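Local coordinates for protein glutaredoxin 1 (Francisella tularensis subsp. tularensis, PDB 3MSZ) that probably reduces protein disulfides as a thioredoxin-fold redox enzyme that works together with glutathione, at residues 48-52 with 53-57. Sequence-based numbering, arbitrary orientation.
Sequences EMNQS and GKVIF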
ATOM      1  N   GLU A  48      -1.456 -14.163   5.264  1.00 26.41           N
ATOM      2  CA  GLU A  48      -2.030 -13.546   6.435  1.00 29.71           C
ATOM      3  C   GLU A  48      -3.092 -12.489   6.079  1.00 28.01           C
ATOM      4  O   GLU A  48      -4.209 -12.554   6.545  1.00 26.02           O
ATOM      5  CB  GLU A  48      -0.939 -12.889   7.235  1.00 38.38           C
ATOM      6  CG  GLU A  48      -0.054 -13.863   7.939  1.00 53.10           C
ATOM      7  CD  GLU A  48       0.925 -13.169   8.880  1.00 63.89           C
ATOM      8  OE1 GLU A  48       1.207 -11.959   8.667  1.00 66.30           O
ATOM      9  OE2 GLU A  48       1.402 -13.840   9.826  1.00 66.38           O
HETATM   10  N   MSE A  49      -2.731 -11.515   5.261  1.00 22.56           N
HETATM   11  CA  MSE A  49      -3.696 -10.494   4.831  1.00 24.91           C
HETATM   12  C   MSE A  49      -4.910 -11.101   4.119  1.00 22.74           C
HETATM   13  O   MSE A  49      -6.029 -10.652   4.348  1.00 25.67           O
HETATM   14  CB  MSE A  49      -3.022  -9.479   3.886  1.00 24.20           C
HETATM   15  CG  MSE A  49      -2.115  -8.458   4.565  1.00 28.25           C
HETATM   16 SE   MSE A  49      -3.011  -7.334   5.894  0.60 47.31          SE
HETATM   17  CE  MSE A  49      -2.777  -8.506   7.453  1.00 61.56           C
ATOM     18  N   ASN A  50      -4.685 -12.092   3.244  1.00 20.45           N
ATOM     19  CA  ASN A  50      -5.773 -12.687   2.448  1.00 15.83           C
ATOM     20  C   ASN A  50      -6.786 -13.457   3.295  1.00 22.87           C
ATOM     21  O   ASN A  50      -7.878 -13.773   2.823  1.00 24.82           O
ATOM     22  CB  ASN A  50      -5.273 -13.566   1.287  1.00 14.52           C
ATOM     23  CG  ASN A  50      -4.602 -12.736   0.203  1.00 22.51           C
ATOM     24  OD1 ASN A  50      -4.883 -11.539   0.090  1.00 23.33           O
ATOM     25  ND2 ASN A  50      -3.704 -13.342  -0.570  1.00 16.93           N
ATOM     26  N   GLN A  51      -6.451 -13.682   4.557  1.00 20.53           N
ATOM     27  CA  GLN A  51      -7.379 -14.300   5.489  1.00 19.12           C
ATOM     28  C   GLN A  51      -7.716 -13.415   6.684  1.00 21.16           C
ATOM     29  O   GLN A  51      -8.198 -13.912   7.718  1.00 26.85           O
ATOM     30  CB  GLN A  51      -6.768 -15.593   6.007  1.00 21.67           C
ATOM     31  CG  GLN A  51      -6.448 -16.577   4.941  1.00 23.84           C
ATOM     32  CD  GLN A  51      -5.988 -17.876   5.562  1.00 34.13           C
ATOM     33  OE1 GLN A  51      -4.812 -18.264   5.456  1.00 33.68           O
ATOM     34  NE2 GLN A  51      -6.913 -18.546   6.240  1.00 29.21           N
ATOM     35  N   SER A  52      -7.464 -12.112   6.574  1.00 19.81           N
ATOM     36  CA  SER A  52      -7.581 -11.244   7.739  1.00 21.32           C
ATOM     37  C   SER A  52      -8.924 -10.537   7.748  1.00 22.62           C
ATOM     38  O   SER A  52      -9.315  -9.960   8.753  1.00 21.77           O
ATOM     39  CB  SER A  52      -6.500 -10.165   7.670  1.00 24.04           C
ATOM     40  OG  SER A  52      -6.751  -9.323   6.528  1.00 25.78           O
ATOM     41  N   GLY A  53      -9.607 -10.539   6.605  1.00 21.81           N
ATOM     42  CA  GLY A  53     -10.817  -9.753   6.481  1.00 20.43           C
ATOM     43  C   GLY A  53     -10.545  -8.295   6.099  1.00 25.54           C
ATOM     44  O   GLY A  53     -11.485  -7.539   5.915  1.00 29.51           O
ATOM     45  N   LYS A  54      -9.285  -7.886   5.966  1.00 25.84           N
ATOM     46  CA  LYS A  54      -8.976  -6.452   5.781  1.00 30.69           C
ATOM     47  C   LYS A  54      -8.708  -6.032   4.328  1.00 29.99           C
ATOM     48  O   LYS A  54      -8.598  -4.846   4.032  1.00 31.49           O
ATOM     49  CB  LYS A  54      -7.774  -6.012   6.645  1.00 40.25           C
ATOM     50  CG  LYS A  54      -7.862  -6.357   8.132  1.00 46.07           C
ATOM     51  CD  LYS A  54      -9.061  -5.706   8.813  1.00 53.94           C
ATOM     52  CE  LYS A  54      -9.131  -6.073  10.305  1.00 62.75           C
ATOM     53  NZ  LYS A  54      -9.525  -4.912  11.162  1.00 65.25           N
ATOM     54  N   VAL A  55      -8.569  -6.988   3.420  1.00 25.58           N
ATOM     55  CA  VAL A  55      -8.263  -6.623   2.035  1.00 21.69           C
ATOM     56  C   VAL A  55      -9.517  -6.764   1.196  1.00 26.22           C
ATOM     57  O   VAL A  55     -10.482  -7.453   1.589  1.00 26.46           O
ATOM     58  CB  VAL A  55      -7.073  -7.437   1.433  1.00 22.83           C
ATOM     59  CG1 VAL A  55      -5.769  -7.132   2.189  1.00 23.36           C
ATOM     60  CG2 VAL A  55      -7.379  -8.960   1.384  1.00 22.60           C
ATOM     61  N   ILE A  56      -9.542  -6.087   0.058  1.00 24.09           N
ATOM     62  CA  ILE A  56     -10.767  -6.064  -0.747  1.00 28.86           C
ATOM     63  C   ILE A  56     -10.629  -6.947  -1.968  1.00 23.97           C
ATOM     64  O   ILE A  56     -11.579  -7.124  -2.743  1.00 24.87           O
ATOM     65  CB  ILE A  56     -11.149  -4.619  -1.140  1.00 33.67           C
ATOM     66  CG1 ILE A  56     -10.012  -3.956  -1.944  1.00 29.16           C
ATOM     67  CG2 ILE A  56     -11.417  -3.821   0.122  1.00 38.01           C
ATOM     68  CD1 ILE A  56     -10.300  -2.512  -2.379  1.00 30.06           C
ATOM     69  N   PHE A  57      -9.419  -7.475  -2.141  1.00 19.62           N
ATOM     70  CA  PHE A  57      -9.143  -8.468  -3.144  1.00 21.96           C
ATOM     71  C   PHE A  57      -7.918  -9.278  -2.659  1.00 24.97           C
ATOM     72  O   PHE A  57      -7.205  -8.856  -1.758  1.00 23.52           O
ATOM     73  CB  PHE A  57      -8.939  -7.829  -4.535  1.00 23.47           C
ATOM     74  CG  PHE A  57      -7.793  -6.837  -4.604  1.00 26.39           C
ATOM     75  CD1 PHE A  57      -8.039  -5.452  -4.602  1.00 26.49           C
ATOM     76  CD2 PHE A  57      -6.469  -7.284  -4.689  1.00 26.34           C
ATOM     77  CE1 PHE A  57      -6.972  -4.521  -4.673  1.00 29.42           C
ATOM     78  CE2 PHE A  57      -5.398  -6.369  -4.788  1.00 27.82           C
ATOM     79  CZ  PHE A  57      -5.642  -4.986  -4.770  1.00 30.76           C
TER
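At the C-terminal end of helix 39-50 in this thioredoxin-fold protein, the chain turns through Ser52 and Gly53 and comes back past the last helical turn, so that the backbone N of Lys54 meets Ser52 and the side chain of Val55 meets Met49 and Asn50. The turn is organised by the hydroxyl of Ser52. Ser52 OG hydrogen-bonds back to Met49 O at 2.7 Å, a little off the carbonyl plane, while Lys54 N donates to Ser52 OG at 3.0 Å, with the N-H pointing fairly straight at the oxygen (157°). A chi1 of 65° turns OG inward, within reach of both Met49 O and Lys54 N. Met49 O also accepts from Ser52 N at 3.0 Å, so two donors of one residue share this carbonyl. Gly53 takes a positive phi (85°), a conformation readily open to glycine, and this turns the chain back. Beyond it, Val55 lays its two methyls against the helix end: Val55 CG1 lies 4.0 Å from Met49 CB, and Val55 CG2 makes van der Waals contacts with two oxygens, Met49 O at 3.7 Å and Asn50 OD1 at 3.8 Å. That amide oxygen accepts a hydrogen bond from Ile59 N, tying the helix end to chain further along. Phe66 of strand 64-67 touches both Met49 and Val55, so the apolar side of the turn rests on the sheet. Gln51 has been seen to bind glutathione, though none is bound to it in this chain, and the Phe57 side chain lies about 5 Å from a bound glutathione. In short, the serine hydroxyl bridges helix end and returning loop, donating to the Met49 carbonyl and accepting from the Lys54 amide, so both its roles are used within the turn.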